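Local coordinates for coenzyme A transferase (Yersinia pestis, PDB 3QLI), which probably transfers coenzyme A between acyl groups and is a potential virulence factor, at residues Tyr371-Ser384 with His410-Lys422. Numbering follows the deposited sequence.
Sequences YASKGGRSIIATPS and HYIVTEFGAVNLK
Ser-378 and His-410 begin a ladder in which a side chain takes the first acceptor's place: Ser-378 N donates to His-410 ND1 at 3.1 Å, nearly straight at 168° and tilted slightly from the ring plane. His-410 CG lies anti to its own backbone N (chi1 -171°), which turns the imidazole toward strand 377-381. Tyr-371 CD1 presses on one face of this ring in an edge-to-face pair with planes 75° apart, and Tyr-411 CD2 lies over the opposite face. One water takes up His-410 N and Ser-378 OG and gives Tyr-411 O a second donor. Regular parallel bonds follow: Tyr-411 N to Ser-378 O, Ile-380 N to Tyr-411 O (2.8 Å), Val-413 N to Ile-380 O and Thr-382 N to Val-413 O. At the far end Glu-415 takes over, OE1 accepting from Ser-384 N (2.8 Å) through its syn lone pair, while Ser-384 OG reaches OE2 (2.7 Å) from above the carboxylate plane. Lys-422 CE makes a CH-pi contact over the Tyr-371 ring face, 3.9 Å from its centroid; NZ is hydrogen-bonded to Ile-407 O and to Gln-130 of the second subunit, and Tyr-371 OH to Glu-138 of that subunit. Strand 377-381 is thus joined to 411-414, the last before edge strand 417-420, in the Rossmann-like C-terminal domain of the CoA-transferase family, with Thr-382 beside the CoA-binding Arg-393.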
ATOM      1  N   TYR A 371      11.491  -1.798   3.532  1.00 15.70           N
ATOM      2  CA  TYR A 371      12.131  -1.860   2.215  1.00 16.17           C
ATOM      3  C   TYR A 371      12.669  -0.488   1.797  1.00 18.13           C
ATOM      4  O   TYR A 371      13.746  -0.389   1.208  1.00 17.06           O
ATOM      5  CB  TYR A 371      11.185  -2.418   1.146  1.00 16.27           C
ATOM      6  CG  TYR A 371      11.871  -2.642  -0.188  1.00 17.51           C
ATOM      7  CD1 TYR A 371      12.847  -3.620  -0.327  1.00 17.67           C
ATOM      8  CD2 TYR A 371      11.537  -1.882  -1.307  1.00 20.39           C
ATOM      9  CE1 TYR A 371      13.497  -3.830  -1.548  1.00 19.73           C
ATOM     10  CE2 TYR A 371      12.170  -2.082  -2.527  1.00 21.94           C
ATOM     11  CZ  TYR A 371      13.147  -3.060  -2.641  1.00 24.44           C
ATOM     12  OH  TYR A 371      13.788  -3.262  -3.844  1.00 22.49           O
ATOM     13  N   ALA A 372      11.920   0.570   2.108  1.00 14.74           N
ATOM     14  CA  ALA A 372      12.324   1.934   1.749  1.00 18.09           C
ATOM     15  C   ALA A 372      13.537   2.433   2.549  1.00 17.59           C
ATOM     16  O   ALA A 372      14.273   3.317   2.102  1.00 17.99           O
ATOM     17  CB  ALA A 372      11.136   2.904   1.911  1.00 17.72           C
ATOM     18  N   SER A 373      13.720   1.885   3.749  1.00 14.27           N
ATOM     19  CA  SER A 373      14.834   2.254   4.610  1.00 13.07           C
ATOM     20  C   SER A 373      16.162   1.934   3.930  1.00 15.82           C
ATOM     21  O   SER A 373      16.310   0.880   3.310  1.00 15.73           O
ATOM     22  CB  SER A 373      14.755   1.455   5.915  1.00 14.08           C
ATOM     23  OG  SER A 373      15.942   1.596   6.672  1.00 15.26           O
ATOM     24  N   LYS A 374      17.134   2.826   4.062  1.00 14.76           N
ATOM     25  CA  LYS A 374      18.488   2.527   3.574  1.00 17.56           C
ATOM     26  C   LYS A 374      19.116   1.352   4.335  1.00 18.48           C
ATOM     27  O   LYS A 374      19.369   1.437   5.534  1.00 18.34           O
ATOM     28  CB  LYS A 374      19.376   3.763   3.670  1.00 22.81           C
ATOM     29  CG  LYS A 374      20.734   3.570   3.021  1.00 30.57           C
ATOM     30  CD  LYS A 374      21.628   4.787   3.226  1.00 44.77           C
ATOM     31  CE  LYS A 374      23.089   4.358   3.340  1.00 45.21           C
ATOM     32  NZ  LYS A 374      23.252   3.338   4.422  1.00 48.16           N
ATOM     33  N   GLY A 375      19.364   0.255   3.627  1.00 22.00           N
ATOM     34  CA  GLY A 375      19.864  -0.965   4.244  1.00 19.38           C
ATOM     35  C   GLY A 375      18.753  -1.772   4.920  1.00 19.84           C
ATOM     36  O   GLY A 375      19.027  -2.738   5.626  1.00 17.10           O
ATOM     37  N   GLY A 376      17.502  -1.376   4.702  1.00 17.83           N
ATOM     38  CA  GLY A 376      16.364  -1.996   5.375  1.00 16.09           C
ATOM     39  C   GLY A 376      15.969  -3.350   4.808  1.00 17.80           C
ATOM     40  O   GLY A 376      16.198  -3.636   3.621  1.00 15.11           O
ATOM     41  N   ARG A 377      15.376  -4.191   5.658  1.00 13.97           N
ATOM     42  CA  ARG A 377      14.841  -5.479   5.228  1.00 15.33           C
ATOM     43  C   ARG A 377      13.493  -5.746   5.884  1.00 14.96           C
ATOM     44  O   ARG A 377      13.348  -5.591   7.102  1.00 14.03           O
ATOM     45  CB  ARG A 377      15.788  -6.630   5.611  1.00 16.33           C
ATOM     46  CG  ARG A 377      17.153  -6.588   4.948  1.00 25.18           C
ATOM     47  CD  ARG A 377      17.993  -7.827   5.292  1.00 25.57           C
ATOM     48  NE  ARG A 377      19.278  -7.777   4.592  1.00 32.35           N
ATOM     49  CZ  ARG A 377      20.466  -7.964   5.161  1.00 35.99           C
ATOM     50  NH1 ARG A 377      20.559  -8.246   6.457  1.00 28.63           N
ATOM     51  NH2 ARG A 377      21.567  -7.874   4.423  1.00 34.11           N
ATOM     52  N   SER A 378      12.518  -6.157   5.078  1.00 11.66           N
ATOM     53  CA  SER A 378      11.252  -6.657   5.615  1.00 12.57           C
ATOM     54  C   SER A 378      11.248  -8.186   5.548  1.00 12.27           C
ATOM     55  O   SER A 378      11.523  -8.768   4.500  1.00 14.97           O
ATOM     56  CB  SER A 378      10.063  -6.121   4.810  1.00 13.91           C
ATOM     57  OG  SER A 378       8.933  -6.967   4.984  1.00 13.21           O
ATOM     58  N   ILE A 379      10.958  -8.823   6.676  1.00 12.36           N
ATOM     59  CA  ILE A 379      10.930 -10.274   6.773  1.00 11.78           C
ATOM     60  C   ILE A 379       9.523 -10.719   7.166  1.00 12.31           C
ATOM     61  O   ILE A 379       8.922 -10.178   8.103  1.00 13.87           O
ATOM     62  CB  ILE A 379      11.920 -10.783   7.848  1.00 12.85           C
ATOM     63  CG1 ILE A 379      13.356 -10.438   7.434  1.00 17.23           C
ATOM     64  CG2 ILE A 379      11.746 -12.292   8.061  1.00 13.49           C
ATOM     65  CD1 ILE A 379      14.356 -10.428   8.586  1.00 16.51           C
ATOM     66  N   ILE A 380       8.991 -11.689   6.440  1.00 11.86           N
ATOM     67  CA  ILE A 380       7.727 -12.305   6.830  1.00 11.87           C
ATOM     68  C   ILE A 380       8.030 -13.790   6.978  1.00 14.47           C
ATOM     69  O   ILE A 380       8.566 -14.411   6.068  1.00 13.60           O
ATOM     70  CB  ILE A 380       6.635 -12.074   5.787  1.00 13.24           C
ATOM     71  CG1 ILE A 380       6.241 -10.581   5.769  1.00 16.79           C
ATOM     72  CG2 ILE A 380       5.436 -12.966   6.085  1.00 13.24           C
ATOM     73  CD1 ILE A 380       5.277 -10.195   4.628  1.00 16.78           C
ATOM     74  N   ALA A 381       7.720 -14.346   8.143  1.00 12.03           N
ATOM     75  CA  ALA A 381       8.169 -15.696   8.470  1.00 14.68           C
ATOM     76  C   ALA A 381       7.001 -16.585   8.849  1.00 15.84           C
ATOM     77  O   ALA A 381       6.025 -16.121   9.446  1.00 16.09           O
ATOM     78  CB  ALA A 381       9.175 -15.647   9.618  1.00 14.28           C
ATOM     79  N   THR A 382       7.107 -17.870   8.520  1.00 15.62           N
ATOM     80  CA  THR A 382       6.140 -18.853   9.006  1.00 14.73           C
ATOM     81  C   THR A 382       6.792 -20.229   9.021  1.00 16.07           C
ATOM     82  O   THR A 382       7.652 -20.511   8.184  1.00 15.45           O
ATOM     83  CB  THR A 382       4.891 -18.936   8.099  1.00 16.69           C
ATOM     84  OG1 THR A 382       4.026 -19.988   8.557  1.00 18.66           O
ATOM     85  CG2 THR A 382       5.296 -19.229   6.660  1.00 16.92           C
ATOM     86  N   PRO A 383       6.393 -21.087   9.978  1.00 16.87           N
ATOM     87  CA  PRO A 383       6.741 -22.512   9.854  1.00 16.54           C
ATOM     88  C   PRO A 383       6.162 -23.004   8.529  1.00 17.79           C
ATOM     89  O   PRO A 383       5.129 -22.465   8.097  1.00 18.30           O
ATOM     90  CB  PRO A 383       5.974 -23.177  11.005  1.00 21.19           C
ATOM     91  CG  PRO A 383       5.486 -22.065  11.881  1.00 23.57           C
ATOM     92  CD  PRO A 383       5.457 -20.810  11.082  1.00 19.87           C
ATOM     93  N   SER A 384       6.770 -24.011   7.907  1.00 15.33           N
ATOM     94  CA  SER A 384       6.340 -24.437   6.583  1.00 16.57           C
ATOM     95  C   SER A 384       5.063 -25.268   6.601  1.00 16.77           C
ATOM     96  O   SER A 384       4.399 -25.394   5.575  1.00 17.53           O
ATOM     97  CB  SER A 384       7.450 -25.227   5.882  1.00 16.76           C
ATOM     98  OG  SER A 384       7.630 -26.484   6.508  1.00 15.69           O
ATOM     99  N   HIS A 410       9.136  -8.730   0.480  1.00 12.49           N
ATOM    100  CA  HIS A 410      10.572  -8.568   0.342  1.00 14.05           C
ATOM    101  C   HIS A 410      11.274  -9.885   0.630  1.00 13.77           C
ATOM    102  O   HIS A 410      11.689 -10.593  -0.281  1.00 15.30           O
ATOM    103  CB  HIS A 410      11.065  -7.498   1.318  1.00 12.41           C
ATOM    104  CG  HIS A 410      12.495  -7.106   1.120  1.00 12.59           C
ATOM    105  ND1 HIS A 410      13.202  -6.378   2.054  1.00 12.71           N
ATOM    106  CD2 HIS A 410      13.351  -7.337   0.098  1.00 15.16           C
ATOM    107  CE1 HIS A 410      14.430  -6.177   1.614  1.00 15.03           C
ATOM    108  NE2 HIS A 410      14.547  -6.750   0.429  1.00 16.78           N
ATOM    109  N   TYR A 411      11.377 -10.211   1.910  1.00 12.51           N
ATOM    110  CA  TYR A 411      12.029 -11.432   2.343  1.00 13.79           C
ATOM    111  C   TYR A 411      11.050 -12.357   3.035  1.00 14.05           C
ATOM    112  O   TYR A 411      10.337 -11.934   3.944  1.00 12.92           O
ATOM    113  CB  TYR A 411      13.108 -11.104   3.379  1.00 13.51           C
ATOM    114  CG  TYR A 411      14.498 -10.863   2.845  1.00 14.36           C
ATOM    115  CD1 TYR A 411      15.359 -11.920   2.588  1.00 16.74           C
ATOM    116  CD2 TYR A 411      14.961  -9.575   2.629  1.00 18.90           C
ATOM    117  CE1 TYR A 411      16.636 -11.700   2.111  1.00 23.19           C
ATOM    118  CE2 TYR A 411      16.233  -9.344   2.153  1.00 19.80           C
ATOM    119  CZ  TYR A 411      17.067 -10.408   1.896  1.00 23.58           C
ATOM    120  OH  TYR A 411      18.335 -10.176   1.420  1.00 27.90           O
ATOM    121  N   ILE A 412      11.020 -13.622   2.632  1.00 13.17           N
ATOM    122  CA  ILE A 412      10.198 -14.586   3.354  1.00 12.76           C
ATOM    123  C   ILE A 412      11.124 -15.608   3.995  1.00 13.82           C
ATOM    124  O   ILE A 412      12.217 -15.851   3.492  1.00 13.04           O
ATOM    125  CB  ILE A 412       9.202 -15.297   2.442  1.00 12.77           C
ATOM    126  CG1 ILE A 412       9.916 -15.930   1.242  1.00 14.29           C
ATOM    127  CG2 ILE A 412       8.100 -14.307   2.002  1.00 13.29           C
ATOM    128  CD1 ILE A 412       9.019 -16.867   0.418  1.00 14.47           C
ATOM    129  N   VAL A 413      10.683 -16.186   5.107  1.00 13.45           N
ATOM    130  CA  VAL A 413      11.505 -17.133   5.862  1.00 13.93           C
ATOM    131  C   VAL A 413      10.652 -18.268   6.395  1.00 14.90           C
ATOM    132  O   VAL A 413       9.559 -18.034   6.906  1.00 13.06           O
ATOM    133  CB  VAL A 413      12.178 -16.456   7.065  1.00 16.48           C
ATOM    134  CG1 VAL A 413      12.808 -17.514   8.009  1.00 17.15           C
ATOM    135  CG2 VAL A 413      13.220 -15.433   6.584  1.00 15.16           C
ATOM    136  N   THR A 414      11.150 -19.500   6.252  1.00 15.41           N
ATOM    137  CA  THR A 414      10.589 -20.655   6.951  1.00 13.38           C
ATOM    138  C   THR A 414      11.769 -21.353   7.637  1.00 13.70           C
ATOM    139  O   THR A 414      12.896 -20.866   7.580  1.00 14.31           O
ATOM    140  CB  THR A 414       9.890 -21.668   5.992  1.00 13.57           C
ATOM    141  OG1 THR A 414      10.881 -22.345   5.203  1.00 14.20           O
ATOM    142  CG2 THR A 414       8.865 -20.984   5.057  1.00 12.54           C
ATOM    143  N   GLU A 415      11.520 -22.491   8.273  1.00 14.11           N
ATOM    144  CA  GLU A 415      12.605 -23.235   8.909  1.00 14.87           C
ATOM    145  C   GLU A 415      13.632 -23.752   7.883  1.00 15.47           C
ATOM    146  O   GLU A 415      14.744 -24.162   8.245  1.00 15.26           O
ATOM    147  CB  GLU A 415      12.059 -24.371   9.792  1.00 17.43           C
ATOM    148  CG  GLU A 415      11.449 -25.567   9.051  1.00 15.93           C
ATOM    149  CD  GLU A 415       9.951 -25.431   8.799  1.00 18.01           C
ATOM    150  OE1 GLU A 415       9.434 -24.292   8.731  1.00 16.84           O
ATOM    151  OE2 GLU A 415       9.275 -26.474   8.672  1.00 18.09           O
ATOM    152  N   PHE A 416      13.286 -23.692   6.601  1.00 13.16           N
ATOM    153  CA  PHE A 416      14.220 -24.136   5.543  1.00 15.84           C
ATOM    154  C   PHE A 416      15.036 -23.036   4.847  1.00 18.92           C
ATOM    155  O   PHE A 416      15.806 -23.309   3.926  1.00 15.97           O
ATOM    156  CB  PHE A 416      13.485 -25.001   4.518  1.00 18.43           C
ATOM    157  CG  PHE A 416      12.861 -26.226   5.125  1.00 17.40           C
ATOM    158  CD1 PHE A 416      13.656 -27.240   5.640  1.00 18.55           C
ATOM    159  CD2 PHE A 416      11.489 -26.342   5.227  1.00 14.88           C
ATOM    160  CE1 PHE A 416      13.087 -28.371   6.218  1.00 18.59           C
ATOM    161  CE2 PHE A 416      10.908 -27.467   5.796  1.00 18.10           C
ATOM    162  CZ  PHE A 416      11.705 -28.480   6.298  1.00 19.39           C
ATOM    163  N   GLY A 417      14.898 -21.792   5.292  1.00 14.91           N
ATOM    164  CA  GLY A 417      15.775 -20.754   4.775  1.00 13.87           C
ATOM    165  C   GLY A 417      15.030 -19.472   4.466  1.00 15.66           C
ATOM    166  O   GLY A 417      13.942 -19.269   4.977  1.00 14.14           O
ATOM    167  N   ALA A 418      15.611 -18.636   3.610  1.00 14.05           N
ATOM    168  CA  ALA A 418      15.076 -17.309   3.329  1.00 14.15           C
ATOM    169  C   ALA A 418      15.148 -17.009   1.834  1.00 16.01           C
ATOM    170  O   ALA A 418      16.054 -17.472   1.142  1.00 14.27           O
ATOM    171  CB  ALA A 418      15.861 -16.259   4.100  1.00 14.86           C
ATOM    172  N   VAL A 419      14.203 -16.221   1.338  1.00 13.65           N
ATOM    173  CA  VAL A 419      14.247 -15.807  -0.063  1.00 14.78           C
ATOM    174  C   VAL A 419      13.881 -14.335  -0.153  1.00 14.90           C
ATOM    175  O   VAL A 419      12.901 -13.911   0.442  1.00 14.51           O
ATOM    176  CB  VAL A 419      13.256 -16.622  -0.924  1.00 18.33           C
ATOM    177  CG1 VAL A 419      13.229 -16.096  -2.375  1.00 17.94           C
ATOM    178  CG2 VAL A 419      13.619 -18.104  -0.897  1.00 17.96           C
ATOM    179  N   ASN A 420      14.673 -13.579  -0.904  1.00 15.57           N
ATOM    180  CA  ASN A 420      14.358 -12.195  -1.249  1.00 16.12           C
ATOM    181  C   ASN A 420      13.646 -12.194  -2.602  1.00 16.75           C
ATOM    182  O   ASN A 420      14.241 -12.552  -3.623  1.00 16.77           O
ATOM    183  CB  ASN A 420      15.657 -11.385  -1.309  1.00 17.93           C
ATOM    184  CG  ASN A 420      15.452  -9.948  -1.773  1.00 19.07           C
ATOM    185  OD1 ASN A 420      14.338  -9.513  -2.082  1.00 19.34           O
ATOM    186  ND2 ASN A 420      16.547  -9.205  -1.832  1.00 20.44           N
ATOM    187  N   LEU A 421      12.368 -11.832  -2.603  1.00 14.22           N
ATOM    188  CA  LEU A 421      11.535 -11.929  -3.805  1.00 15.74           C
ATOM    189  C   LEU A 421      11.654 -10.743  -4.783  1.00 15.37           C
ATOM    190  O   LEU A 421      11.203 -10.835  -5.927  1.00 17.09           O
ATOM    191  CB  LEU A 421      10.067 -12.118  -3.402  1.00 16.64           C
ATOM    192  CG  LEU A 421       9.728 -13.328  -2.528  1.00 16.82           C
ATOM    193  CD1 LEU A 421       8.278 -13.281  -2.110  1.00 18.13           C
ATOM    194  CD2 LEU A 421      10.009 -14.606  -3.304  1.00 17.11           C
ATOM    195  N   LYS A 422      12.236  -9.635  -4.341  1.00 15.05           N
ATOM    196  CA  LYS A 422      12.253  -8.415  -5.159  1.00 16.58           C
ATOM    197  C   LYS A 422      13.021  -8.565  -6.472  1.00 18.32           C
ATOM    198  O   LYS A 422      14.181  -8.981  -6.485  1.00 18.41           O
ATOM    199  CB  LYS A 422      12.797  -7.226  -4.366  1.00 17.31           C
ATOM    200  CG  LYS A 422      11.891  -6.766  -3.213  1.00 14.60           C
ATOM    201  CD  LYS A 422      10.670  -6.018  -3.746  1.00 15.19           C
ATOM    202  CE  LYS A 422       9.879  -5.406  -2.620  1.00 18.84           C
ATOM    203  NZ  LYS A 422       8.645  -4.750  -3.167  1.00 20.30           N
TER
HETATM  204  O   HOH W   1       8.604  -9.351   3.355  1.00 13.81           O